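Local structure of metallocarboxypeptidase (Trypanosoma cruzi, 3DWC) at residues T14-Y19 / D55-P60; G127-L132 / I377-V382; Q212-R217 / V323-D328; P359-L364 / S392-E397. The protein probably acts as a metal-dependent carboxypeptidase of the M32 family, releasing C-terminal amino acids of broad variety, proline excepted, from peptides. All coordinates share one frame; numbering follows the deposited sequence.

Contact 1 of 4, residues T14-Y19 / D55-P60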
loop_
_atom_site.group_PDB
_atom_site.type_symbol
_atom_site.label_atom_id
_atom_site.label_comp_id
_atom_site.label_asym_id
_atom_site.label_seq_id
_atom_site.Cartn_x
_atom_site.Cartn_y
_atom_site.Cartn_z
ATOM N N THR B 14 -15.297 -12.718 -8.818
ATOM C CA THR B 14 -14.737 -11.433 -9.175
ATOM C C THR B 14 -14.816 -10.474 -7.990
ATOM O O THR B 14 -13.862 -9.761 -7.741
ATOM C CB THR B 14 -15.426 -10.859 -10.426
ATOM O OG1 THR B 14 -15.118 -11.728 -11.550
ATOM C CG2 THR B 14 -14.956 -9.397 -10.737
ATOM N N LYS B 15 -15.922 -10.481 -7.249
ATOM C CA LYS B 15 -16.044 -9.680 -6.033
ATOM C C LYS B 15 -14.932 -10.022 -5.056
ATOM O O LYS B 15 -14.209 -9.126 -4.602
ATOM C CB LYS B 15 -17.432 -9.892 -5.411
ATOM C CG LYS B 15 -17.882 -8.835 -4.494
ATOM C CD LYS B 15 -19.400 -8.708 -4.436
ATOM C CE LYS B 15 -20.086 -10.033 -4.065
ATOM N NZ LYS B 15 -21.423 -9.864 -3.344
ATOM N N LEU B 16 -14.789 -11.313 -4.754
ATOM C CA LEU B 16 -13.737 -11.819 -3.862
ATOM C C LEU B 16 -12.329 -11.445 -4.305
ATOM O O LEU B 16 -11.510 -11.058 -3.482
ATOM C CB LEU B 16 -13.833 -13.351 -3.725
ATOM C CG LEU B 16 -15.038 -13.894 -2.945
ATOM C CD1 LEU B 16 -15.125 -15.420 -3.099
ATOM C CD2 LEU B 16 -15.053 -13.421 -1.394
ATOM N N TYR B 17 -12.063 -11.542 -5.607
ATOM C CA TYR B 17 -10.785 -11.132 -6.222
ATOM C C TYR B 17 -10.512 -9.657 -5.917
ATOM O O TYR B 17 -9.402 -9.293 -5.512
ATOM C CB TYR B 17 -10.823 -11.403 -7.730
ATOM C CG TYR B 17 -9.544 -11.153 -8.479
ATOM C CD1 TYR B 17 -8.541 -12.091 -8.506
ATOM C CD2 TYR B 17 -9.341 -9.959 -9.171
ATOM C CE1 TYR B 17 -7.348 -11.863 -9.231
ATOM C CE2 TYR B 17 -8.155 -9.707 -9.852
ATOM C CZ TYR B 17 -7.171 -10.669 -9.900
ATOM O OH TYR B 17 -5.980 -10.432 -10.592
ATOM N N ARG B 18 -11.535 -8.823 -5.997
ATOM C CA ARG B 18 -11.351 -7.409 -5.716
ATOM C C ARG B 18 -11.023 -7.147 -4.290
ATOM O O ARG B 18 -10.181 -6.294 -3.982
ATOM C CB ARG B 18 -12.600 -6.591 -6.053
ATOM C CG ARG B 18 -13.024 -6.562 -7.504
ATOM C CD ARG B 18 -11.866 -6.523 -8.473
ATOM N NE ARG B 18 -12.368 -6.576 -9.863
ATOM C CZ ARG B 18 -11.572 -6.613 -10.920
ATOM N NH1 ARG B 18 -10.266 -6.621 -10.757
ATOM N NH2 ARG B 18 -12.085 -6.668 -12.153
ATOM N N TYR B 19 -11.694 -7.859 -3.394
ATOM C CA TYR B 19 -11.405 -7.701 -1.980
ATOM C C TYR B 19 -10.005 -8.239 -1.672
ATOM O O TYR B 19 -9.284 -7.680 -0.845
ATOM C CB TYR B 19 -12.429 -8.436 -1.143
ATOM C CG TYR B 19 -13.883 -7.993 -1.265
ATOM C CD1 TYR B 19 -14.237 -6.658 -1.345
ATOM C CD2 TYR B 19 -14.920 -8.930 -1.182
ATOM C CE1 TYR B 19 -15.620 -6.244 -1.390
ATOM C CE2 TYR B 19 -16.279 -8.534 -1.211
ATOM C CZ TYR B 19 -16.611 -7.185 -1.341
ATOM O OH TYR B 19 -17.956 -6.785 -1.401
ATOM N N ASP B 55 -17.507 -14.424 5.003
ATOM C CA ASP B 55 -18.965 -14.416 4.969
ATOM C C ASP B 55 -19.509 -14.513 3.546
ATOM O O ASP B 55 -20.525 -15.155 3.312
ATOM C CB ASP B 55 -19.515 -13.135 5.599
ATOM C CG ASP B 55 -19.277 -13.058 7.084
ATOM O OD1 ASP B 55 -18.886 -14.069 7.699
ATOM O OD2 ASP B 55 -19.460 -11.972 7.645
ATOM N N THR B 56 -18.821 -13.878 2.602
ATOM C CA THR B 56 -19.202 -13.914 1.203
ATOM C C THR B 56 -19.115 -15.326 0.620
ATOM O O THR B 56 -20.092 -15.803 0.039
ATOM C CB THR B 56 -18.332 -12.938 0.388
ATOM O OG1 THR B 56 -18.498 -11.629 0.934
ATOM C CG2 THR B 56 -18.746 -12.909 -1.081
ATOM N N ILE B 57 -17.976 -16.002 0.801
ATOM C CA ILE B 57 -17.789 -17.362 0.237
ATOM C C ILE B 57 -18.551 -18.443 1.000
ATOM O O ILE B 57 -18.844 -19.494 0.430
ATOM C CB ILE B 57 -16.277 -17.773 0.104
ATOM C CG1 ILE B 57 -16.094 -18.841 -1.024
ATOM C CG2 ILE B 57 -15.728 -18.238 1.428
ATOM C CD1 ILE B 57 -14.638 -19.289 -1.303
ATOM N N THR B 58 -18.884 -18.190 2.272
ATOM C CA THR B 58 -19.572 -19.169 3.103
ATOM C C THR B 58 -21.072 -18.935 3.229
ATOM O O THR B 58 -21.731 -19.649 3.964
ATOM C CB THR B 58 -18.994 -19.267 4.532
ATOM O OG1 THR B 58 -19.188 -18.027 5.220
ATOM C CG2 THR B 58 -17.522 -19.672 4.509
ATOM N N ALA B 59 -21.636 -17.974 2.511
ATOM C CA ALA B 59 -23.084 -17.796 2.572
ATOM C C ALA B 59 -23.771 -19.054 2.016
ATOM O O ALA B 59 -23.238 -19.724 1.122
ATOM C CB ALA B 59 -23.516 -16.537 1.815
ATOM N N PRO B 60 -24.932 -19.423 2.587
ATOM C CA PRO B 60 -25.676 -20.556 2.054
ATOM C C PRO B 60 -25.815 -20.572 0.532
ATOM O O PRO B 60 -25.630 -21.627 -0.071
ATOM C CB PRO B 60 -27.025 -20.422 2.745
ATOM C CG PRO B 60 -26.656 -19.855 4.091
ATOM C CD PRO B 60 -25.593 -18.856 3.777
HETATM O O HOH W 1 -20.398 -9.523 -0.985
#
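Leu16 on helix 3-32 meets Thr56 and Ile57 in the last turn of helix 39-57, and its two methyl branches divide the work. Leu16 CD2 lies 3.7 Å from Thr56 CG2, while Leu16 CD1 reaches 4.1 Å from Ile57 CG1. The leucine CG stands anti to its own carbonyl carbon (chi1 -70°), and the fork that follows gives each neighbour one methyl. Leu16 and Thr56 run antiparallel alongside one another, whereas the Ile57 side chain is roughly perpendicular to the leucine; the CA atoms of Leu16 and Thr56 are 7.7 Å apart.

The rotation of Thr56 sorts its two branches. With OG1 anti to the carbonyl carbon (chi1 -58°), the methyl CG2 faces the leucine, with Lys15 CE alongside Thr56 CG2 at 4.4 Å, and the hydroxyl turns toward Tyr19. That hydroxyl hydrogen-bonds to the backbone O of His52, one turn earlier in its own helix. It reaches Lys15 only through a water, which accepts from Lys15 NZ at 2.6 Å and donates weakly to Thr56 OG1 at 3.4 Å. Tyr19 CE2 approaches Thr56 OG1 obliquely, at 4.4 Å.

Just before Thr56 in the same helix, Met53 also touches Leu16 and Tyr19. Ile57 carries the packing on to Ala90 and Glu94 of helix 78-95, while Lys15 and Tyr19 pack on Glu48 of the second subunit, so this pairing of the two N-terminal helices borders the dimer interface. Since the closest direct contacts are apolar and the polar link runs through water, by one short arm and one weak one, dispersion probably supplies most of the adhesion.

Contact 2 of 4, residues G127-L132 / I377-V382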
loop_
_atom_site.group_PDB
_atom_site.type_symbol
_atom_site.label_atom_id
_atom_site.label_comp_id
_atom_site.label_asym_id
_atom_site.label_seq_id
_atom_site.Cartn_x
_atom_site.Cartn_y
_atom_site.Cartn_z
ATOM N N GLY B 127 9.683 -25.613 27.552
ATOM C CA GLY B 127 8.724 -24.505 27.602
ATOM C C GLY B 127 7.804 -24.425 26.386
ATOM O O GLY B 127 6.687 -23.892 26.476
ATOM N N PHE B 128 8.259 -24.940 25.247
ATOM C CA PHE B 128 7.429 -24.964 24.045
ATOM C C PHE B 128 6.462 -26.135 24.081
ATOM O O PHE B 128 5.326 -26.010 23.645
ATOM C CB PHE B 128 8.292 -25.037 22.787
ATOM C CG PHE B 128 7.511 -24.849 21.502
ATOM C CD1 PHE B 128 6.763 -23.688 21.284
ATOM C CD2 PHE B 128 7.526 -25.822 20.514
ATOM C CE1 PHE B 128 6.038 -23.507 20.101
ATOM C CE2 PHE B 128 6.802 -25.645 19.320
ATOM C CZ PHE B 128 6.053 -24.488 19.122
ATOM N N LEU B 129 6.911 -27.250 24.656
ATOM C CA LEU B 129 6.241 -28.555 24.533
ATOM C C LEU B 129 4.745 -28.589 24.825
ATOM O O LEU B 129 4.021 -29.316 24.148
ATOM C CB LEU B 129 6.950 -29.606 25.399
ATOM C CG LEU B 129 6.388 -31.034 25.405
ATOM C CD1 LEU B 129 6.295 -31.614 23.987
ATOM C CD2 LEU B 129 7.238 -31.920 26.301
ATOM N N PRO B 130 4.276 -27.845 25.851
ATOM C CA PRO B 130 2.830 -27.853 26.099
ATOM C C PRO B 130 2.042 -27.281 24.923
ATOM O O PRO B 130 1.067 -27.901 24.482
ATOM C CB PRO B 130 2.675 -26.986 27.364
ATOM C CG PRO B 130 4.036 -26.973 27.998
ATOM C CD PRO B 130 4.992 -27.015 26.838
ATOM N N THR B 131 2.478 -26.122 24.421
ATOM C CA THR B 131 1.945 -25.559 23.172
ATOM C C THR B 131 2.036 -26.574 22.031
ATOM O O THR B 131 1.039 -26.873 21.390
ATOM C CB THR B 131 2.719 -24.299 22.701
ATOM O OG1 THR B 131 2.668 -23.276 23.700
ATOM C CG2 THR B 131 2.120 -23.766 21.400
ATOM N N LEU B 132 3.238 -27.105 21.805
ATOM C CA LEU B 132 3.489 -28.010 20.676
ATOM C C LEU B 132 2.517 -29.199 20.700
ATOM O O LEU B 132 1.932 -29.537 19.671
ATOM C CB LEU B 132 4.971 -28.452 20.653
ATOM C CG LEU B 132 5.679 -29.040 19.397
ATOM C CD1 LEU B 132 6.005 -30.504 19.580
ATOM C CD2 LEU B 132 4.959 -28.809 18.022
ATOM N N ILE B 377 4.712 -41.065 16.631
ATOM C CA ILE B 377 5.492 -40.345 17.628
ATOM C C ILE B 377 4.653 -39.235 18.206
ATOM O O ILE B 377 3.644 -38.835 17.623
ATOM C CB ILE B 377 6.830 -39.759 17.041
ATOM C CG1 ILE B 377 6.553 -38.687 15.973
ATOM C CG2 ILE B 377 7.715 -40.891 16.507
ATOM C CD1 ILE B 377 7.774 -38.164 15.288
ATOM N N GLU B 378 5.100 -38.730 19.346
ATOM C CA GLU B 378 4.416 -37.655 20.043
ATOM C C GLU B 378 5.340 -36.454 20.160
ATOM O O GLU B 378 6.556 -36.610 20.188
ATOM C CB GLU B 378 4.012 -38.126 21.441
ATOM C CG GLU B 378 3.020 -39.299 21.454
ATOM C CD GLU B 378 1.638 -38.901 20.957
ATOM O OE1 GLU B 378 1.292 -37.702 21.072
ATOM O OE2 GLU B 378 0.903 -39.789 20.457
ATOM N N ALA B 379 4.754 -35.263 20.235
ATOM C CA ALA B 379 5.509 -34.029 20.434
ATOM C C ALA B 379 6.766 -34.262 21.292
ATOM O O ALA B 379 7.871 -33.847 20.921
ATOM C CB ALA B 379 4.622 -32.971 21.053
ATOM N N GLU B 380 6.573 -34.953 22.414
ATOM C CA GLU B 380 7.634 -35.349 23.355
ATOM C C GLU B 380 8.940 -35.783 22.692
ATOM O O GLU B 380 10.030 -35.466 23.176
ATOM C CB GLU B 380 7.149 -36.548 24.215
ATOM C CG GLU B 380 6.320 -36.229 25.450
ATOM C CD GLU B 380 4.848 -35.850 25.159
ATOM O OE1 GLU B 380 4.079 -35.769 26.151
ATOM O OE2 GLU B 380 4.466 -35.622 23.974
ATOM N N GLU B 381 8.805 -36.533 21.599
ATOM C CA GLU B 381 9.900 -37.265 20.984
ATOM C C GLU B 381 10.573 -36.520 19.832
ATOM O O GLU B 381 11.559 -37.012 19.275
ATOM C CB GLU B 381 9.358 -38.599 20.474
ATOM C CG GLU B 381 8.623 -39.405 21.569
ATOM C CD GLU B 381 8.030 -40.715 21.067
ATOM O OE1 GLU B 381 6.801 -40.769 20.859
ATOM O OE2 GLU B 381 8.782 -41.697 20.883
ATOM N N VAL B 382 10.040 -35.350 19.475
ATOM C CA VAL B 382 10.513 -34.612 18.299
ATOM C C VAL B 382 12.023 -34.359 18.326
ATOM O O VAL B 382 12.705 -34.678 17.349
ATOM C CB VAL B 382 9.724 -33.297 18.063
ATOM C CG1 VAL B 382 10.417 -32.411 16.972
ATOM C CG2 VAL B 382 8.284 -33.614 17.678
#
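Leu129 on helix 125-147 packs on Ala379, in the loop that joins helices 358-374 and 382-394, and can be traced outward. Its CB leaves the helix in the direction of the loop, and CG stands anti to the backbone N (chi1 180°). CB and CG serve as the stem, and the touching is done by the tip: Leu129 CD1 lies 3.6 Å from Ala379 CB and 3.7 Å from Glu380 N. Leu129 CD1 is also 4.4 Å from Glu380 OE2, a looser approach at the exposed border.

Leu132, one turn on, is placed by its contact with Val382, Leu132 CD1 lying 4.3 Å from Val382 CG2; the modelled approach of this methyl to Ala379 is implausibly short and doubtful. Trp412 packs on Leu132 from another loop.

The loop is braced locally. Glu381 OE1 accepts a hydrogen bond from Glu378 N at 3.1 Å, the N-H coming in 35° out of the carboxylate plane, and Val382 N hydrogen-bonds to Ala379 O at 3.0 Å. The first is a side chain reaching back to a backbone N-H just ahead of a helix start. Such helix-against-turn packing, leucine side chains on the Ala379-Val382 turn, ties an interhelical connection of this largely helical M32 peptidase to a helix distant in sequence.

Contact 3 of 4, residues Q212-R217 / V323-D328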
loop_
_atom_site.group_PDB
_atom_site.type_symbol
_atom_site.label_atom_id
_atom_site.label_comp_id
_atom_site.label_asym_id
_atom_site.label_seq_id
_atom_site.Cartn_x
_atom_site.Cartn_y
_atom_site.Cartn_z
ATOM N N GLN B 212 24.417 -3.214 -5.488
ATOM C CA GLN B 212 23.661 -4.491 -5.366
ATOM C C GLN B 212 22.249 -4.403 -5.919
ATOM O O GLN B 212 21.771 -5.305 -6.614
ATOM C CB GLN B 212 23.596 -4.917 -3.903
ATOM C CG GLN B 212 24.919 -5.444 -3.430
ATOM C CD GLN B 212 24.801 -6.190 -2.131
ATOM O OE1 GLN B 212 24.051 -7.156 -2.023
ATOM N NE2 GLN B 212 25.563 -5.761 -1.140
ATOM N N GLU B 213 21.575 -3.312 -5.597
ATOM C CA GLU B 213 20.241 -3.087 -6.098
ATOM C C GLU B 213 20.254 -2.926 -7.600
ATOM O O GLU B 213 19.408 -3.487 -8.316
ATOM C CB GLU B 213 19.651 -1.847 -5.459
ATOM C CG GLU B 213 18.258 -1.610 -5.957
ATOM C CD GLU B 213 17.578 -0.444 -5.277
ATOM O OE1 GLU B 213 16.715 0.156 -5.961
ATOM O OE2 GLU B 213 17.899 -0.156 -4.068
ATOM N N ALA B 214 21.206 -2.148 -8.110
ATOM C CA ALA B 214 21.287 -1.987 -9.548
ATOM C C ALA B 214 21.538 -3.315 -10.275
ATOM O O ALA B 214 20.948 -3.594 -11.357
ATOM C CB ALA B 214 22.363 -0.943 -9.903
ATOM N N LEU B 215 22.413 -4.131 -9.718
ATOM C CA LEU B 215 22.694 -5.458 -10.257
ATOM C C LEU B 215 21.478 -6.394 -10.252
ATOM O O LEU B 215 21.210 -7.125 -11.226
ATOM C CB LEU B 215 23.852 -6.102 -9.502
ATOM C CG LEU B 215 24.375 -7.419 -10.080
ATOM C CD1 LEU B 215 24.872 -7.295 -11.558
ATOM C CD2 LEU B 215 25.437 -7.971 -9.226
ATOM N N CYS B 216 20.748 -6.363 -9.156
ATOM C CA CYS B 216 19.523 -7.122 -9.028
ATOM C C CYS B 216 18.490 -6.719 -10.087
ATOM O O CYS B 216 17.895 -7.590 -10.719
ATOM C CB CYS B 216 18.972 -6.950 -7.615
ATOM S SG CYS B 216 19.873 -7.915 -6.321
ATOM N N ARG B 217 18.254 -5.421 -10.261
ATOM C CA ARG B 217 17.324 -4.949 -11.279
ATOM C C ARG B 217 17.789 -5.361 -12.647
ATOM O O ARG B 217 16.966 -5.594 -13.519
ATOM C CB ARG B 217 17.175 -3.418 -11.282
ATOM C CG ARG B 217 16.518 -2.882 -10.034
ATOM C CD ARG B 217 16.319 -1.353 -10.048
ATOM N NE ARG B 217 15.702 -1.081 -8.763
ATOM C CZ ARG B 217 14.392 -1.114 -8.522
ATOM N NH1 ARG B 217 13.510 -1.298 -9.512
ATOM N NH2 ARG B 217 13.976 -0.908 -7.271
ATOM N N VAL B 323 32.302 -7.697 -12.166
ATOM C CA VAL B 323 33.418 -6.738 -12.380
ATOM C C VAL B 323 32.874 -5.319 -12.698
ATOM O O VAL B 323 33.262 -4.326 -12.099
ATOM C CB VAL B 323 34.375 -7.236 -13.485
ATOM C CG1 VAL B 323 35.424 -6.131 -13.860
ATOM C CG2 VAL B 323 35.034 -8.509 -13.032
ATOM N N GLU B 324 31.896 -5.271 -13.589
ATOM C CA GLU B 324 31.262 -4.036 -14.013
ATOM C C GLU B 324 30.553 -3.239 -12.893
ATOM O O GLU B 324 30.678 -2.003 -12.833
ATOM C CB GLU B 324 30.265 -4.400 -15.095
ATOM C CG GLU B 324 29.487 -3.226 -15.622
ATOM C CD GLU B 324 28.383 -3.659 -16.577
ATOM O OE1 GLU B 324 28.314 -4.886 -16.902
ATOM O OE2 GLU B 324 27.590 -2.754 -16.982
ATOM N N TYR B 325 29.816 -3.947 -12.029
ATOM C CA TYR B 325 29.019 -3.323 -10.964
ATOM C C TYR B 325 29.813 -3.079 -9.693
ATOM O O TYR B 325 29.535 -2.134 -8.974
ATOM C CB TYR B 325 27.768 -4.164 -10.650
ATOM C CG TYR B 325 26.644 -3.872 -11.603
ATOM C CD1 TYR B 325 25.626 -2.963 -11.296
ATOM C CD2 TYR B 325 26.649 -4.423 -12.851
ATOM C CE1 TYR B 325 24.602 -2.707 -12.223
ATOM C CE2 TYR B 325 25.653 -4.159 -13.767
ATOM C CZ TYR B 325 24.644 -3.319 -13.460
ATOM O OH TYR B 325 23.733 -3.096 -14.467
ATOM N N PHE B 326 30.795 -3.933 -9.385
ATOM C CA PHE B 326 31.532 -3.792 -8.105
ATOM C C PHE B 326 32.983 -3.456 -8.292
ATOM O O PHE B 326 33.631 -3.027 -7.337
ATOM C CB PHE B 326 31.444 -5.079 -7.256
ATOM C CG PHE B 326 30.033 -5.470 -6.889
ATOM C CD1 PHE B 326 29.178 -4.585 -6.247
ATOM C CD2 PHE B 326 29.571 -6.708 -7.165
ATOM C CE1 PHE B 326 27.879 -4.969 -5.944
ATOM C CE2 PHE B 326 28.281 -7.069 -6.842
ATOM C CZ PHE B 326 27.459 -6.213 -6.254
ATOM N N GLY B 327 33.512 -3.635 -9.502
ATOM C CA GLY B 327 34.933 -3.432 -9.738
ATOM C C GLY B 327 35.641 -4.766 -9.674
ATOM O O GLY B 327 35.165 -5.689 -8.992
ATOM N N ASP B 328 36.759 -4.889 -10.395
ATOM C CA ASP B 328 37.442 -6.173 -10.508
ATOM C C ASP B 328 38.124 -6.628 -9.212
ATOM O O ASP B 328 38.708 -5.814 -8.468
ATOM C CB ASP B 328 38.526 -6.150 -11.604
ATOM C CG ASP B 328 38.758 -7.523 -12.250
ATOM O OD1 ASP B 328 39.527 -7.570 -13.216
ATOM O OD2 ASP B 328 38.163 -8.548 -11.837
#
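Tyr325, in the last turn of helix 312-326, lays its ring against Leu215 and Ala214 of helix 209-222. Leu215 CD1 sits over one face as a CH-pi contact, 3.9 Å from the Tyr325 ring centroid and 23° off the normal, displaced toward the rim on the side of CD2. Ala214 CB comes instead to the edge, near the ring plane, 3.7 Å from Tyr325 CE1. The ring is thus met on two different sides by consecutive residues, and Tyr325 CE1 also lies 3.6 Å from Leu215 N, close to the helix backbone itself. Phe218, a turn further along helix 209-222, touches the tyrosine as well.

The packing belongs to a helix-to-helix junction of the predominantly helical M32 fold, with the Leu215 and Tyr325 CA atoms 6.7 Å apart. Leu215 is shared between the two aromatic residues: its CG is anti to the backbone N (chi1 -172°), and the branches then part, CD1 to the tyrosine and CD2 to the next residue in line.

That residue is Phe326, whose side chain stands nearly perpendicular to that of Leu215. Phe326 CE2 is 3.8 Å from Leu215 CD2, and Phe326 CZ is 3.9 Å from Gln212 CG; both partners approach the ring obliquely. The amide plane of Gln212 stands 80° to the phenyl plane, and Gln212 NE2 hydrogen-bonds to the backbone O atoms of Phe207 and Thr254. Phe207 meets the Phe326 ring edge-to-face, and Phe258 meets it too.

Gly327 follows with positive phi and takes the chain out of the helix, although Gly327 N still hydrogen-bonds to Val323 O at 2.7 Å.

Contact 4 of 4, residues P359-L364 / S392-E397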
loop_
_atom_site.group_PDB
_atom_site.type_symbol
_atom_site.label_atom_id
_atom_site.label_comp_id
_atom_site.label_asym_id
_atom_site.label_seq_id
_atom_site.Cartn_x
_atom_site.Cartn_y
_atom_site.Cartn_z
ATOM N N PRO B 359 17.195 -30.585 0.351
ATOM C CA PRO B 359 16.165 -31.626 0.379
ATOM C C PRO B 359 16.235 -32.575 1.596
ATOM O O PRO B 359 15.213 -33.128 1.995
ATOM C CB PRO B 359 16.452 -32.418 -0.886
ATOM C CG PRO B 359 17.828 -32.102 -1.254
ATOM C CD PRO B 359 17.967 -30.662 -0.887
ATOM N N LEU B 360 17.429 -32.793 2.134
ATOM C CA LEU B 360 17.571 -33.594 3.331
ATOM C C LEU B 360 16.858 -32.935 4.546
ATOM O O LEU B 360 16.210 -33.632 5.327
ATOM C CB LEU B 360 19.042 -33.878 3.587
ATOM C CG LEU B 360 19.615 -34.809 2.519
ATOM C CD1 LEU B 360 21.142 -34.839 2.552
ATOM C CD2 LEU B 360 19.016 -36.219 2.631
ATOM N N HIS B 361 16.919 -31.608 4.658
ATOM C CA HIS B 361 16.189 -30.868 5.693
ATOM C C HIS B 361 14.676 -31.004 5.485
ATOM O O HIS B 361 13.923 -31.174 6.424
ATOM C CB HIS B 361 16.576 -29.369 5.682
ATOM C CG HIS B 361 17.998 -29.079 6.122
ATOM N ND1 HIS B 361 18.331 -28.746 7.423
ATOM C CD2 HIS B 361 19.159 -29.044 5.423
ATOM C CE1 HIS B 361 19.634 -28.549 7.507
ATOM N NE2 HIS B 361 20.157 -28.701 6.301
ATOM N N VAL B 362 14.235 -30.965 4.230
ATOM C CA VAL B 362 12.825 -31.076 3.889
ATOM C C VAL B 362 12.354 -32.492 4.154
ATOM O O VAL B 362 11.308 -32.692 4.774
ATOM C CB VAL B 362 12.587 -30.661 2.398
ATOM C CG1 VAL B 362 11.164 -30.987 1.930
ATOM C CG2 VAL B 362 12.924 -29.158 2.210
ATOM N N MET B 363 13.107 -33.475 3.663
ATOM C CA MET B 363 12.734 -34.864 3.861
ATOM C C MET B 363 12.498 -35.178 5.338
ATOM O O MET B 363 11.509 -35.777 5.724
ATOM C CB MET B 363 13.832 -35.800 3.390
ATOM C CG MET B 363 13.491 -37.235 3.626
ATOM S SD MET B 363 14.412 -38.315 2.538
ATOM C CE MET B 363 16.053 -38.207 3.215
ATOM N N LEU B 364 13.435 -34.791 6.159
ATOM C CA LEU B 364 13.269 -35.000 7.598
ATOM C C LEU B 364 12.043 -34.321 8.226
ATOM O O LEU B 364 11.483 -34.837 9.203
ATOM C CB LEU B 364 14.548 -34.641 8.330
ATOM C CG LEU B 364 14.839 -33.374 9.101
ATOM C CD1 LEU B 364 13.980 -33.142 10.344
ATOM C CD2 LEU B 364 16.282 -33.530 9.472
ATOM N N SER B 392 21.748 -38.887 10.638
ATOM C CA SER B 392 21.647 -39.902 9.603
ATOM C C SER B 392 21.760 -39.331 8.193
ATOM O O SER B 392 22.439 -39.898 7.325
ATOM C CB SER B 392 20.320 -40.633 9.746
ATOM O OG SER B 392 20.283 -41.704 8.844
ATOM N N TYR B 393 21.052 -38.233 7.956
ATOM C CA TYR B 393 20.974 -37.640 6.635
ATOM C C TYR B 393 22.109 -36.675 6.347
ATOM O O TYR B 393 22.678 -36.712 5.264
ATOM C CB TYR B 393 19.626 -36.932 6.459
ATOM C CG TYR B 393 18.415 -37.848 6.592
ATOM C CD1 TYR B 393 18.494 -39.199 6.289
ATOM C CD2 TYR B 393 17.184 -37.347 6.967
ATOM C CE1 TYR B 393 17.374 -40.033 6.399
ATOM C CE2 TYR B 393 16.048 -38.180 7.066
ATOM C CZ TYR B 393 16.163 -39.521 6.782
ATOM O OH TYR B 393 15.058 -40.356 6.885
ATOM N N LEU B 394 22.449 -35.835 7.327
ATOM C CA LEU B 394 23.432 -34.745 7.150
ATOM C C LEU B 394 24.728 -34.913 7.955
ATOM O O LEU B 394 25.619 -34.069 7.862
ATOM C CB LEU B 394 22.785 -33.419 7.535
ATOM C CG LEU B 394 21.695 -32.923 6.583
ATOM C CD1 LEU B 394 20.669 -32.084 7.309
ATOM C CD2 LEU B 394 22.297 -32.129 5.426
ATOM N N GLY B 395 24.833 -35.973 8.753
ATOM C CA GLY B 395 26.027 -36.222 9.565
ATOM C C GLY B 395 26.253 -35.240 10.712
ATOM O O GLY B 395 27.372 -35.119 11.209
ATOM N N LEU B 396 25.195 -34.565 11.154
ATOM C CA LEU B 396 25.311 -33.579 12.221
ATOM C C LEU B 396 24.357 -33.847 13.368
ATOM O O LEU B 396 23.233 -34.281 13.149
ATOM C CB LEU B 396 25.033 -32.191 11.663
ATOM C CG LEU B 396 25.991 -31.700 10.576
ATOM C CD1 LEU B 396 25.518 -30.343 10.109
ATOM C CD2 LEU B 396 27.449 -31.647 11.089
ATOM N N GLU B 397 24.826 -33.556 14.589
ATOM C CA GLU B 397 24.051 -33.707 15.829
ATOM C C GLU B 397 23.364 -32.420 16.258
ATOM O O GLU B 397 23.935 -31.338 16.138
ATOM C CB GLU B 397 24.963 -34.098 16.991
ATOM C CG GLU B 397 25.594 -35.469 16.885
ATOM C CD GLU B 397 26.201 -35.928 18.202
ATOM O OE1 GLU B 397 26.763 -37.047 18.216
ATOM O OE2 GLU B 397 26.099 -35.184 19.221
#
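The Tyr393 ring has the methyl of Met363 over one face and Leu364 CB at its edge, near the ring plane. Met363 CE stands almost exactly above the centre, 3.7 Å from the centroid of the Tyr393 ring and 7° off the normal, a CH-pi contact in which all six ring carbons are at similar range. The sulfur is further back, Met363 SD 5.0 Å from the centroid of the Tyr393 ring, so this Met-aromatic contact is made chiefly by the methyl. Leu364 CB lies 4.0 Å from Tyr393 CD2. The second flat group, the His361 imidazole, receives Leu394 CD1 over one face, 3.7 Å from the ring centroid and 17° off the normal, nearer to NE2 and CE1 than to CG.

Helices 358-374 and 382-394 pack here as a helical hairpin: two helices consecutive in the chain, with the beginning of the first against the end of the second. The Leu360 and Tyr393 CA atoms come within 6.2 Å, and all six touching residues are buried.

Leu360 touches both Tyr393 and Leu394. Leu360 CD2 meets Tyr393 CB at 3.9 Å, Leu360 CD1 lies 3.6 Å from Tyr393 O, and Leu360 CB rests on Leu394, the two leucine side chains lying side by side but pointing opposite ways.

Met363 reaches the tyrosine by a chain extended through chi2 and then bent at chi3 (72°), which turns CE over the ring. Beyond the ring, Tyr393 OH hydrogen-bonds to Glu367 OE2, a turn after Met363, anchoring the phenol at its far end. Arg179 of helix 168-196 packs on both Met363 and Tyr393.

Contacts 2 and 4 are the related pair: their segments alternate along the chain, their centres are 20 Å apart and their nearest atoms about 7 Å. Helices 358-374 and 382-394, paired in contact 4, are joined by the loop that contact 2 fastens to helix 125-147. Contact 3 is nested inside the loop closed by contact 2, yet their centres lie 47 Å apart. Contact 1 closes before the others open; its centre is 43 Å from that of contact 4, across the chain's centre. All four lie away from the cobalt site of His267, His271 and Glu298, although Gln212 and Cys216 of 212-217 touch helix 259-276, which carries both histidines.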